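Local coordinates for conserved protein (Methanosarcina mazei, PDB 2NR4), which is of unknown function but binds flavin mononucleotide in a pocket between a beta-barrel and helices, at residues A[90-95]-A[168-173]; A[86-91]-A[161-166]; A[68-73]-A[125-130]; A[54-59]-A[120-125]. All blocks are in the same frame, centred on the assembly; numbering follows the deposited sequence.

Contact 1. Residues A[90-95]-A[168-173]; sequences STFSDL and VHATRY. With FMN (flavin mononucleotide), chain C.
The Phe92 ring is held from two directions: CZ meets the CB of Ala170 obliquely at 3.5 Å, while the CG2 methyl of its own neighbour Thr91 sits over the centre of one face, 3.6 Å above the plane. Ala170 points its methyl toward the 90-95 segment, and Ile207 of helix 198-210 touches both residues, so the ring lies where three helices meet. The second flat group, the Arg172 guanidinium, carries Val168 CG1 over the centre of one face, a contact made within its own helix turn. Beside the ring, Thr91 and Thr171 cross at about a right angle and meet methyl to methyl, CG2 to CG2, at 3.7 Å. Thr171 can present this methyl because its hydroxyl turns back between the backbone N and the carbonyl carbon (chi1 69°), where OG1 donates to Val168 O at 2.8 Å; the same carbonyl also accepts from Arg172 N. A serine in place of Thr171 would lack CG2 and is likely to leave a gap beside Thr91 CG2 and Phe92 CE1. The cofactor lies alongside: Val168 CG2 is 3.7 Å from FMN C7M, and FMN O4' donates to Thr91 O at 3.0 Å. Val168 also packs against Arg158 of the second subunit. The arrangement is apolar helix-helix packing at the C-terminal end of helix 84-92, Ser93 being the first residue to depart from helical geometry, and contributes part of the wall of the flavin pocket, beside the ribityl O4' and the dimethylbenzene ring.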
# COMPACT_ATOMS: atom_id res chain seq x y z
N SER A 90 10.69 13.57 3.19
CA SER A 90 11.99 12.93 3.45
C SER A 90 12.79 12.71 2.17
O SER A 90 14.01 12.54 2.19
CB SER A 90 11.82 11.63 4.22
OG SER A 90 11.19 10.69 3.40
N THR A 91 12.12 12.67 1.02
CA THR A 91 12.84 12.49 -0.23
C THR A 91 13.52 13.75 -0.70
O THR A 91 14.66 13.71 -1.14
CB THR A 91 11.90 12.03 -1.38
OG1 THR A 91 11.30 10.80 -1.02
CG2 THR A 91 12.67 11.88 -2.72
N PHE A 92 12.80 14.87 -0.64
CA PHE A 92 13.24 16.11 -1.28
C PHE A 92 13.69 17.18 -0.31
O PHE A 92 14.11 18.27 -0.75
CB PHE A 92 12.13 16.68 -2.16
CG PHE A 92 11.77 15.78 -3.32
CD1 PHE A 92 12.66 15.61 -4.38
CD2 PHE A 92 10.58 15.09 -3.32
CE1 PHE A 92 12.34 14.74 -5.44
CE2 PHE A 92 10.27 14.24 -4.37
CZ PHE A 92 11.13 14.08 -5.42
N SER A 93 13.61 16.88 0.98
CA SER A 93 13.95 17.87 2.02
C SER A 93 14.70 17.22 3.15
O SER A 93 15.04 16.05 3.10
CB SER A 93 12.69 18.52 2.59
OG SER A 93 11.87 19.08 1.58
N ASP A 94 14.99 18.03 4.16
CA ASP A 94 15.58 17.57 5.40
C ASP A 94 14.47 17.63 6.45
O ASP A 94 13.87 18.69 6.67
CB ASP A 94 16.74 18.48 5.84
CG ASP A 94 17.82 18.65 4.77
OD1 ASP A 94 18.90 18.03 4.91
OD2 ASP A 94 17.62 19.42 3.80
N LEU A 95 14.18 16.51 7.10
CA LEU A 95 13.26 16.56 8.22
C LEU A 95 14.03 17.26 9.35
O LEU A 95 15.24 17.11 9.47
CB LEU A 95 12.82 15.17 8.66
CG LEU A 95 12.05 14.26 7.70
CD1 LEU A 95 11.37 13.16 8.50
CD2 LEU A 95 11.00 15.00 6.90
N VAL A 168 9.68 8.27 -7.11
CA VAL A 168 10.76 7.56 -7.80
C VAL A 168 11.08 8.28 -9.11
O VAL A 168 12.25 8.68 -9.38
CB VAL A 168 10.42 6.06 -8.00
CG1 VAL A 168 11.60 5.29 -8.67
CG2 VAL A 168 10.14 5.43 -6.67
N HIS A 169 10.07 8.51 -9.93
CA HIS A 169 10.29 9.18 -11.22
C HIS A 169 10.83 10.61 -11.10
O HIS A 169 11.68 11.02 -11.89
CB HIS A 169 9.05 9.08 -12.10
CG HIS A 169 8.69 7.66 -12.42
ND1 HIS A 169 9.61 6.74 -12.87
CD2 HIS A 169 7.52 6.99 -12.30
CE1 HIS A 169 9.02 5.58 -13.05
NE2 HIS A 169 7.75 5.69 -12.70
N ALA A 170 10.36 11.36 -10.11
CA ALA A 170 10.91 12.67 -9.85
C ALA A 170 12.41 12.63 -9.54
O ALA A 170 13.14 13.51 -9.99
CB ALA A 170 10.12 13.40 -8.73
N THR A 171 12.88 11.65 -8.77
CA THR A 171 14.32 11.54 -8.51
C THR A 171 15.10 11.20 -9.78
O THR A 171 16.25 11.65 -9.97
CB THR A 171 14.69 10.54 -7.36
OG1 THR A 171 14.43 9.20 -7.77
CG2 THR A 171 13.96 10.84 -6.05
N ARG A 172 14.47 10.41 -10.64
CA ARG A 172 15.05 10.05 -11.92
C ARG A 172 15.09 11.22 -12.89
O ARG A 172 16.06 11.35 -13.66
CB ARG A 172 14.35 8.86 -12.52
CG ARG A 172 14.81 7.62 -11.84
CD ARG A 172 13.98 6.47 -12.25
NE ARG A 172 14.40 5.28 -11.53
CZ ARG A 172 13.71 4.14 -11.54
NH1 ARG A 172 12.58 4.05 -12.23
NH2 ARG A 172 14.17 3.11 -10.86
N TYR A 173 14.07 12.07 -12.84
CA TYR A 173 14.06 13.30 -13.60
C TYR A 173 15.19 14.24 -13.20
O TYR A 173 15.74 14.97 -14.04
CB TYR A 173 12.73 14.03 -13.49
CG TYR A 173 12.78 15.31 -14.28
CD1 TYR A 173 12.73 15.29 -15.68
CD2 TYR A 173 12.94 16.54 -13.64
CE1 TYR A 173 12.81 16.47 -16.41
CE2 TYR A 173 13.03 17.73 -14.37
CZ TYR A 173 12.96 17.67 -15.75
OH TYR A 173 13.04 18.84 -16.47
N1 FMN C . 17.76 5.10 -2.42
C2 FMN C . 18.64 4.08 -2.11
O2 FMN C . 19.84 4.34 -2.07
N3 FMN C . 18.18 2.80 -1.88
C4 FMN C . 16.82 2.53 -1.94
O4 FMN C . 16.38 1.46 -1.54
C4A FMN C . 15.93 3.55 -2.25
N5 FMN C . 14.57 3.30 -2.32
C5A FMN C . 13.67 4.32 -2.60
C6 FMN C . 12.30 4.05 -2.66
C7 FMN C . 11.39 5.07 -2.93
C7M FMN C . 9.93 4.72 -3.05
C8 FMN C . 11.88 6.37 -3.18
C8M FMN C . 10.95 7.52 -3.33
C9 FMN C . 13.25 6.65 -3.14
C9A FMN C . 14.15 5.61 -2.83
N10 FMN C . 15.52 5.86 -2.77
C10 FMN C . 16.41 4.84 -2.49
C1' FMN C . 16.06 7.20 -3.18
C2' FMN C . 16.33 8.01 -1.91
O2' FMN C . 15.18 8.01 -1.11
C3' FMN C . 16.62 9.44 -2.32
O3' FMN C . 17.79 9.45 -3.12
C4' FMN C . 16.74 10.35 -1.10
O4' FMN C . 16.72 11.65 -1.61
C5' FMN C . 18.04 10.09 -0.32
O5' FMN C . 18.29 11.16 0.57
P FMN C . 19.50 11.20 1.66
O1P FMN C . 20.66 11.91 0.95
O2P FMN C . 19.92 9.75 1.99
O3P FMN C . 19.02 12.05 2.84

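Contact 2. Residues A[86-91]-A[161-166]; sequences LFVRST and NAVLEA. With FMN (flavin mononucleotide), chain C.
A buried, wholly apolar helix-helix contact joins Phe87 and Val88 of helix 84-92 to Val163 and Leu164 of helix 158-176, bringing a helix that lies beside the barrel against the C-terminal helices. Its main element is a CH-pi contact: Leu164 CD1 sits over one face of the Phe87 ring, 3.9 Å from the centroid and 14° off the normal, shifted a little toward the rim on the CD1-CE1 side. Neither side chain has a staggered first torsion (Phe87 chi1 -103°, Leu164 chi1 -137°), and these turns bring methyl and ring together. One step along, Val88 and Val163 cross at about a right angle, CG2 to CG1 at 3.7 Å. Replacing Phe87 by a serine would remove the ring and would probably leave Leu164 CD1 without its aromatic partner, opening a gap next to Pro46. Leu164 also faces the cofactor, with CG 4.2 Å from FMN C7M, and touches Asn161 of the second subunit, to whose Arg158 Glu165 forms a salt bridge. The hydroxyl of Thr91 is satisfied within its own helix: Thr91 OG1 donates to Phe87 O at 2.7 Å, tilted somewhat out of the carbonyl plane. The interface thus rests on apolar packing and the CH-pi contact, with no polar bond between the two segments, and the threonine hydroxyl is tied back to its own helix, which probably lets it lie next to the flavin methyl C8M at little polar cost.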
# COMPACT_ATOMS: atom_id res chain seq x y z
N LEU A 86 5.06 12.72 4.50
CA LEU A 86 6.38 12.39 5.08
C LEU A 86 7.31 11.69 4.10
O LEU A 86 8.52 11.99 4.03
CB LEU A 86 6.18 11.60 6.37
CG LEU A 86 7.14 11.60 7.55
CD1 LEU A 86 7.68 13.03 7.88
CD2 LEU A 86 6.39 11.02 8.72
N PHE A 87 6.78 10.78 3.28
CA PHE A 87 7.59 10.25 2.21
C PHE A 87 8.21 11.27 1.28
O PHE A 87 9.37 11.16 0.88
CB PHE A 87 6.77 9.26 1.32
CG PHE A 87 7.06 7.84 1.59
CD1 PHE A 87 8.12 7.22 0.95
CD2 PHE A 87 6.29 7.13 2.49
CE1 PHE A 87 8.40 5.91 1.20
CE2 PHE A 87 6.58 5.82 2.74
CZ PHE A 87 7.65 5.23 2.09
N VAL A 88 7.40 12.23 0.85
CA VAL A 88 7.87 13.17 -0.13
C VAL A 88 8.81 14.15 0.57
O VAL A 88 9.85 14.46 0.05
CB VAL A 88 6.70 13.90 -0.82
CG1 VAL A 88 7.21 15.04 -1.70
CG2 VAL A 88 5.88 12.91 -1.69
N ARG A 89 8.45 14.59 1.77
CA ARG A 89 9.33 15.49 2.52
C ARG A 89 10.69 14.85 2.80
O ARG A 89 11.72 15.51 2.67
CB ARG A 89 8.68 15.89 3.84
CG ARG A 89 7.49 16.85 3.65
CD ARG A 89 7.02 17.44 4.96
NE ARG A 89 8.14 18.01 5.70
CZ ARG A 89 8.50 17.70 6.94
NH1 ARG A 89 7.81 16.81 7.66
NH2 ARG A 89 9.57 18.29 7.47
N SER A 90 10.69 13.57 3.19
CA SER A 90 11.99 12.93 3.45
C SER A 90 12.79 12.71 2.17
O SER A 90 14.01 12.54 2.19
CB SER A 90 11.82 11.63 4.22
OG SER A 90 11.19 10.69 3.40
N THR A 91 12.12 12.67 1.02
CA THR A 91 12.84 12.49 -0.23
C THR A 91 13.52 13.75 -0.70
O THR A 91 14.66 13.71 -1.14
CB THR A 91 11.90 12.03 -1.38
OG1 THR A 91 11.30 10.80 -1.02
CG2 THR A 91 12.67 11.88 -2.72
N ASN A 161 -0.24 4.95 -3.76
CA ASN A 161 0.72 4.22 -4.58
C ASN A 161 1.29 5.10 -5.70
O ASN A 161 2.47 4.99 -6.04
CB ASN A 161 0.05 2.97 -5.16
CG ASN A 161 -0.42 2.01 -4.09
OD1 ASN A 161 -0.12 2.14 -2.90
ND2 ASN A 161 -1.19 0.99 -4.52
N ALA A 162 0.46 5.98 -6.25
CA ALA A 162 0.89 6.90 -7.31
C ALA A 162 1.88 7.93 -6.82
O ALA A 162 2.83 8.30 -7.56
CB ALA A 162 -0.29 7.59 -7.92
N VAL A 163 1.70 8.36 -5.58
CA VAL A 163 2.66 9.27 -4.93
C VAL A 163 4.03 8.60 -4.80
O VAL A 163 5.04 9.22 -5.13
CB VAL A 163 2.19 9.74 -3.52
CG1 VAL A 163 3.35 10.52 -2.79
CG2 VAL A 163 0.95 10.63 -3.67
N LEU A 164 4.05 7.33 -4.37
CA LEU A 164 5.28 6.56 -4.25
C LEU A 164 6.01 6.49 -5.61
O LEU A 164 7.23 6.72 -5.70
CB LEU A 164 4.93 5.14 -3.81
CG LEU A 164 5.78 4.49 -2.75
CD1 LEU A 164 5.80 5.44 -1.51
CD2 LEU A 164 5.14 3.10 -2.36
N GLU A 165 5.28 6.12 -6.66
CA GLU A 165 5.85 6.03 -7.99
C GLU A 165 6.34 7.39 -8.45
O GLU A 165 7.49 7.49 -8.96
CB GLU A 165 4.84 5.45 -9.01
CG GLU A 165 4.46 3.99 -8.71
CD GLU A 165 5.65 3.04 -8.69
OE1 GLU A 165 6.49 3.11 -9.60
OE2 GLU A 165 5.78 2.25 -7.73
N ALA A 166 5.53 8.43 -8.25
CA ALA A 166 5.91 9.79 -8.69
C ALA A 166 7.20 10.24 -8.04
O ALA A 166 8.01 10.95 -8.68
CB ALA A 166 4.78 10.79 -8.40
N1 FMN C . 17.76 5.10 -2.42
C2 FMN C . 18.64 4.08 -2.11
O2 FMN C . 19.84 4.34 -2.07
N3 FMN C . 18.18 2.80 -1.88
C4 FMN C . 16.82 2.53 -1.94
O4 FMN C . 16.38 1.46 -1.54
C4A FMN C . 15.93 3.55 -2.25
N5 FMN C . 14.57 3.30 -2.32
C5A FMN C . 13.67 4.32 -2.60
C6 FMN C . 12.30 4.05 -2.66
C7 FMN C . 11.39 5.07 -2.93
C7M FMN C . 9.93 4.72 -3.05
C8 FMN C . 11.88 6.37 -3.18
C8M FMN C . 10.95 7.52 -3.33
C9 FMN C . 13.25 6.65 -3.14
C9A FMN C . 14.15 5.61 -2.83
N10 FMN C . 15.52 5.86 -2.77
C10 FMN C . 16.41 4.84 -2.49
C1' FMN C . 16.06 7.20 -3.18
C2' FMN C . 16.33 8.01 -1.91
O2' FMN C . 15.18 8.01 -1.11
C3' FMN C . 16.62 9.44 -2.32
O3' FMN C . 17.79 9.45 -3.12
C4' FMN C . 16.74 10.35 -1.10
O4' FMN C . 16.72 11.65 -1.61
C5' FMN C . 18.04 10.09 -0.32
O5' FMN C . 18.29 11.16 0.57
P FMN C . 19.50 11.20 1.66
O1P FMN C . 20.66 11.91 0.95
O2P FMN C . 19.92 9.75 1.99
O3P FMN C . 19.02 12.05 2.84

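Contact 3. Residues A[68-73]-A[125-130]; sequences ENVLKE and INLRNT
Leu127 reaches from strand 118-130 to Val70 and Leu71 of helix 65-73. Its CB already points toward the helix; CG lies anti to the carbonyl carbon (chi1 -79°), and of the two methyls CD2 continues the extended line from CA. CD2 therefore does the touching. Leu127 CD2 lies 4.0 Å from Val70 O and 4.2 Å from Val70 CG1. Leu71 is met more loosely, its CD1 4.5 Å from Leu127 CD2. These are loose van der Waals contacts between apolar side chains, with 104 Å² buried in all. Val70 meets the leucine with the branch anti to its backbone N, and the same CG1 packs against Cys124 SG. The chain turns its corner just before Leu127, at Asn126, whose backbone adopts a left-handed conformation. Arg128 bridges this bend: NH1 donates to Asn126 O at 2.9 Å, a bent bond of 140°, and also forms a salt bridge with Asp137, which accepts from Asn126 ND2 as well. Helix 65-73 thus lies against the barrel near the bend of strand 118-130, while the adjacent strand 133-145 offers Leu134 to Leu71 on the helix and to Asn129 on the strand.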
# COMPACT_ATOMS: atom_id res chain seq x y z
N GLU A 68 26.44 7.92 3.46
CA GLU A 68 27.54 8.48 4.25
C GLU A 68 27.41 8.07 5.71
O GLU A 68 28.39 7.69 6.32
CB GLU A 68 27.58 10.02 4.09
CG GLU A 68 28.93 10.64 4.48
CD GLU A 68 28.92 12.17 4.42
OE1 GLU A 68 27.96 12.76 3.86
OE2 GLU A 68 29.88 12.78 4.96
N ASN A 69 26.19 8.07 6.25
CA ASN A 69 25.98 7.73 7.65
C ASN A 69 26.20 6.23 7.92
O ASN A 69 26.74 5.85 8.96
CB ASN A 69 24.60 8.16 8.15
CG ASN A 69 24.44 9.67 8.25
OD1 ASN A 69 25.42 10.41 8.34
ND2 ASN A 69 23.19 10.14 8.25
N VAL A 70 25.77 5.39 6.97
CA VAL A 70 26.00 3.96 7.11
C VAL A 70 27.48 3.60 7.07
O VAL A 70 27.99 2.84 7.90
CB VAL A 70 25.19 3.19 6.07
CG1 VAL A 70 25.66 1.74 6.01
CG2 VAL A 70 23.68 3.29 6.45
N LEU A 71 28.18 4.17 6.11
CA LEU A 71 29.62 4.05 6.03
C LEU A 71 30.32 4.39 7.35
O LEU A 71 31.10 3.59 7.83
CB LEU A 71 30.13 4.94 4.90
CG LEU A 71 30.55 4.30 3.59
CD1 LEU A 71 29.49 3.40 2.98
CD2 LEU A 71 30.92 5.41 2.62
N LYS A 72 30.03 5.55 7.94
CA LYS A 72 30.65 5.96 9.19
C LYS A 72 30.16 5.22 10.43
O LYS A 72 30.97 4.82 11.27
CB LYS A 72 30.45 7.44 9.45
CG LYS A 72 31.16 7.89 10.75
CD LYS A 72 30.62 9.20 11.28
CE LYS A 72 31.71 9.95 12.01
NZ LYS A 72 31.29 11.36 12.22
N GLU A 73 28.84 5.09 10.56
CA GLU A 73 28.23 4.65 11.80
C GLU A 73 27.78 3.21 11.82
O GLU A 73 27.58 2.64 12.89
CB GLU A 73 27.06 5.58 12.15
CG GLU A 73 27.55 7.00 12.42
CD GLU A 73 26.44 7.99 12.65
OE1 GLU A 73 25.25 7.59 12.69
OE2 GLU A 73 26.77 9.19 12.80
N ILE A 125 25.94 -4.60 8.41
CA ILE A 125 27.11 -5.48 8.39
C ILE A 125 27.45 -5.89 6.98
O ILE A 125 26.63 -5.69 6.03
CB ILE A 125 26.85 -6.74 9.22
CG1 ILE A 125 25.76 -7.64 8.58
CG2 ILE A 125 26.43 -6.37 10.63
CD1 ILE A 125 25.53 -9.01 9.25
N ASN A 126 28.65 -6.46 6.80
CA ASN A 126 29.09 -6.93 5.48
C ASN A 126 28.95 -5.86 4.38
O ASN A 126 28.55 -6.16 3.24
CB ASN A 126 28.34 -8.20 5.07
CG ASN A 126 28.50 -9.31 6.06
OD1 ASN A 126 29.54 -9.42 6.70
ND2 ASN A 126 27.47 -10.16 6.20
N LEU A 127 29.28 -4.63 4.71
CA LEU A 127 29.26 -3.56 3.70
C LEU A 127 30.10 -3.97 2.51
O LEU A 127 31.26 -4.35 2.67
CB LEU A 127 29.76 -2.26 4.32
CG LEU A 127 28.75 -1.50 5.19
CD1 LEU A 127 28.24 -2.30 6.39
CD2 LEU A 127 29.38 -0.16 5.66
N ARG A 128 29.55 -3.88 1.30
CA ARG A 128 30.29 -4.28 0.10
C ARG A 128 29.78 -3.43 -1.04
O ARG A 128 28.57 -3.20 -1.17
CB ARG A 128 30.06 -5.76 -0.22
CG ARG A 128 28.58 -6.17 -0.29
CD ARG A 128 28.37 -7.66 -0.17
NE ARG A 128 26.97 -8.08 -0.20
CZ ARG A 128 26.18 -8.24 0.87
NH1 ARG A 128 26.61 -7.96 2.08
NH2 ARG A 128 24.94 -8.66 0.70
N ASN A 129 30.70 -2.95 -1.87
CA ASN A 129 30.30 -2.23 -3.07
C ASN A 129 29.90 -3.20 -4.16
O ASN A 129 30.60 -4.21 -4.42
CB ASN A 129 31.43 -1.35 -3.57
CG ASN A 129 31.82 -0.29 -2.59
OD1 ASN A 129 33.00 0.02 -2.46
ND2 ASN A 129 30.84 0.27 -1.88
N THR A 130 28.76 -2.94 -4.76
CA THR A 130 28.43 -3.54 -6.05
C THR A 130 27.81 -2.51 -6.96
O THR A 130 26.81 -1.87 -6.59
CB THR A 130 27.52 -4.82 -5.98
OG1 THR A 130 26.41 -4.65 -6.87
CG2 THR A 130 27.02 -5.10 -4.58

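Contact 4. Residues A[54-59]-A[120-125]; sequences ERPFVR and VVFECI. With FMN (flavin mononucleotide), chain C.
Arg55 and Ile125 cross at about a right angle, the aliphatic part of the arginine passing the end of the isoleucine. Arg55 CD lies 4.2 Å from Ile125 CD1. The chain runs extended from CG to NE, and the methylene CD, not the guanidinium, comes closest; the methyl meets the guanidinium obliquely. Ile125 sends CG1 into the crowded position between the backbone N and the carbonyl carbon (chi1 67°), and with chi2 extended CD1 is the atom that meets Arg55. The second pair is more deeply buried. Pro56 CG approaches the Phe122 ring obliquely, 4.3 Å from CE1, while Val120 CG1 covers one face of that ring, 3.4 Å above its plane and shifted toward the rim. Both pairs are loose van der Waals contacts across an intervening strand: 133-145 lies between 57-61 and 118-130, binds Pro56 through the backbone of Leu138, and sets the Leu138 side chain against Phe122 and Val139 against Ile125. Farther along, Arg59 leaves its side chain beside Phe57, with NE at the ring edge and in its plane, and FMN N3 donates to Arg59 O at 2.8 Å, nearly straight at 164°. The arrangement belongs to a closed antiparallel barrel, consistent with the FMN-binding barrel clan, in which side chains from next-but-one strands meet and a backbone carbonyl of strand 57-61 binds the pyrimidine end of the flavin.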
# COMPACT_ATOMS: atom_id res chain seq x y z
N GLU A 54 16.82 -14.73 3.85
CA GLU A 54 17.87 -14.69 4.88
C GLU A 54 17.81 -13.38 5.69
O GLU A 54 16.71 -12.94 6.05
CB GLU A 54 19.23 -14.96 4.23
CG GLU A 54 19.29 -16.31 3.44
CD GLU A 54 18.94 -17.55 4.30
OE1 GLU A 54 19.43 -17.64 5.45
OE2 GLU A 54 18.16 -18.42 3.83
N ARG A 55 18.96 -12.78 6.01
CA ARG A 55 18.93 -11.50 6.68
C ARG A 55 18.44 -10.45 5.67
O ARG A 55 18.75 -10.55 4.48
CB ARG A 55 20.31 -11.08 7.21
CG ARG A 55 20.88 -12.00 8.31
CD ARG A 55 22.12 -11.37 9.00
NE ARG A 55 22.77 -12.37 9.88
CZ ARG A 55 22.38 -12.61 11.12
NH1 ARG A 55 21.35 -11.92 11.65
NH2 ARG A 55 22.98 -13.54 11.84
N PRO A 56 17.70 -9.44 6.17
CA PRO A 56 17.35 -8.33 5.27
C PRO A 56 18.59 -7.59 4.88
O PRO A 56 19.63 -7.69 5.61
CB PRO A 56 16.46 -7.43 6.11
CG PRO A 56 16.49 -7.93 7.49
CD PRO A 56 17.16 -9.27 7.53
N PHE A 57 18.52 -6.86 3.77
CA PHE A 57 19.63 -6.03 3.31
C PHE A 57 19.17 -4.77 2.58
O PHE A 57 17.99 -4.64 2.23
CB PHE A 57 20.60 -6.79 2.43
CG PHE A 57 20.02 -7.28 1.12
CD1 PHE A 57 20.26 -6.57 -0.05
CD2 PHE A 57 19.34 -8.50 1.06
CE1 PHE A 57 19.75 -7.03 -1.27
CE2 PHE A 57 18.83 -8.98 -0.16
CZ PHE A 57 19.05 -8.25 -1.31
N VAL A 58 20.11 -3.85 2.39
CA VAL A 58 19.80 -2.59 1.71
C VAL A 58 20.79 -2.37 0.61
O VAL A 58 21.93 -2.82 0.69
CB VAL A 58 19.77 -1.30 2.66
CG1 VAL A 58 18.61 -1.31 3.57
CG2 VAL A 58 21.09 -1.13 3.46
N ARG A 59 20.35 -1.66 -0.44
CA ARG A 59 21.25 -1.29 -1.51
C ARG A 59 21.14 0.21 -1.50
O ARG A 59 20.07 0.75 -1.80
CB ARG A 59 20.78 -1.82 -2.88
CG ARG A 59 20.67 -3.32 -3.03
CD ARG A 59 20.65 -3.75 -4.54
NE ARG A 59 20.51 -5.21 -4.71
CZ ARG A 59 21.50 -6.06 -4.97
NH1 ARG A 59 22.74 -5.62 -5.16
NH2 ARG A 59 21.26 -7.36 -5.08
N VAL A 120 12.61 -0.31 13.54
CA VAL A 120 13.62 -1.31 13.92
C VAL A 120 14.97 -0.65 13.76
O VAL A 120 15.28 -0.11 12.69
CB VAL A 120 13.57 -2.58 13.02
CG1 VAL A 120 14.61 -3.64 13.51
CG2 VAL A 120 12.14 -3.19 12.98
N VAL A 121 15.78 -0.66 14.82
CA VAL A 121 17.16 -0.22 14.69
C VAL A 121 18.03 -1.41 14.27
O VAL A 121 18.06 -2.46 14.93
CB VAL A 121 17.69 0.42 16.04
CG1 VAL A 121 19.12 0.91 15.81
CG2 VAL A 121 16.79 1.55 16.46
N PHE A 122 18.79 -1.24 13.19
CA PHE A 122 19.68 -2.31 12.70
C PHE A 122 21.15 -1.90 12.74
O PHE A 122 21.48 -0.76 12.37
CB PHE A 122 19.40 -2.60 11.23
CG PHE A 122 18.02 -3.14 10.93
CD1 PHE A 122 17.74 -4.51 11.05
CD2 PHE A 122 17.04 -2.28 10.42
CE1 PHE A 122 16.46 -5.01 10.68
CE2 PHE A 122 15.78 -2.76 10.09
CZ PHE A 122 15.50 -4.14 10.22
N GLU A 123 22.01 -2.84 13.09
CA GLU A 123 23.43 -2.77 12.77
C GLU A 123 23.59 -3.22 11.31
O GLU A 123 23.07 -4.25 10.91
CB GLU A 123 24.27 -3.71 13.68
CG GLU A 123 25.74 -3.76 13.23
CD GLU A 123 26.65 -4.46 14.23
OE1 GLU A 123 26.13 -4.94 15.27
OE2 GLU A 123 27.88 -4.52 13.95
N CYS A 124 24.28 -2.41 10.52
CA CYS A 124 24.64 -2.72 9.14
C CYS A 124 25.95 -3.48 9.11
O CYS A 124 26.97 -3.02 9.69
CB CYS A 124 24.83 -1.43 8.36
SG CYS A 124 23.37 -0.37 8.34
N ILE A 125 25.94 -4.60 8.41
CA ILE A 125 27.11 -5.48 8.39
C ILE A 125 27.45 -5.89 6.98
O ILE A 125 26.63 -5.69 6.03
CB ILE A 125 26.85 -6.74 9.22
CG1 ILE A 125 25.76 -7.64 8.58
CG2 ILE A 125 26.43 -6.37 10.63
CD1 ILE A 125 25.53 -9.01 9.25
N1 FMN C . 17.76 5.10 -2.42
C2 FMN C . 18.64 4.08 -2.11
O2 FMN C . 19.84 4.34 -2.07
N3 FMN C . 18.18 2.80 -1.88
C4 FMN C . 16.82 2.53 -1.94
O4 FMN C . 16.38 1.46 -1.54
C4A FMN C . 15.93 3.55 -2.25
N5 FMN C . 14.57 3.30 -2.32
C5A FMN C . 13.67 4.32 -2.60
C6 FMN C . 12.30 4.05 -2.66
C7 FMN C . 11.39 5.07 -2.93
C7M FMN C . 9.93 4.72 -3.05
C8 FMN C . 11.88 6.37 -3.18
C8M FMN C . 10.95 7.52 -3.33
C9 FMN C . 13.25 6.65 -3.14
C9A FMN C . 14.15 5.61 -2.83
N10 FMN C . 15.52 5.86 -2.77
C10 FMN C . 16.41 4.84 -2.49
C1' FMN C . 16.06 7.20 -3.18
C2' FMN C . 16.33 8.01 -1.91
O2' FMN C . 15.18 8.01 -1.11
C3' FMN C . 16.62 9.44 -2.32
O3' FMN C . 17.79 9.45 -3.12
C4' FMN C . 16.74 10.35 -1.10
O4' FMN C . 16.72 11.65 -1.61
C5' FMN C . 18.04 10.09 -0.32
O5' FMN C . 18.29 11.16 0.57
P FMN C . 19.50 11.20 1.66
O1P FMN C . 20.66 11.91 0.95
O2P FMN C . 19.92 9.75 1.99
O3P FMN C . 19.02 12.05 2.84

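How the contacts relate
The four contacts fall into two groups. Contacts 1 and 2, centres 8 Å apart, are successive portions of one interface between helices 84-92 and 158-176, sharing Ser90 and Thr91. Contacts 3 and 4, 11 Å apart, share Ile125 and strand 118-130 and belong to the six-stranded barrel and the helix lying on it. Between the groups the centres stand 22 to 25 Å apart without touching. Along the chain 54-59, 68-73 and 86-95 all come first, then 120-130, then 161-173, so contacts 1 and 2 each cross contacts 3 and 4, tying barrel and helices into one unit. Contacts 1, 2 and 4 all reach FMN, which touches both the barrel and the helices and so links the two groups.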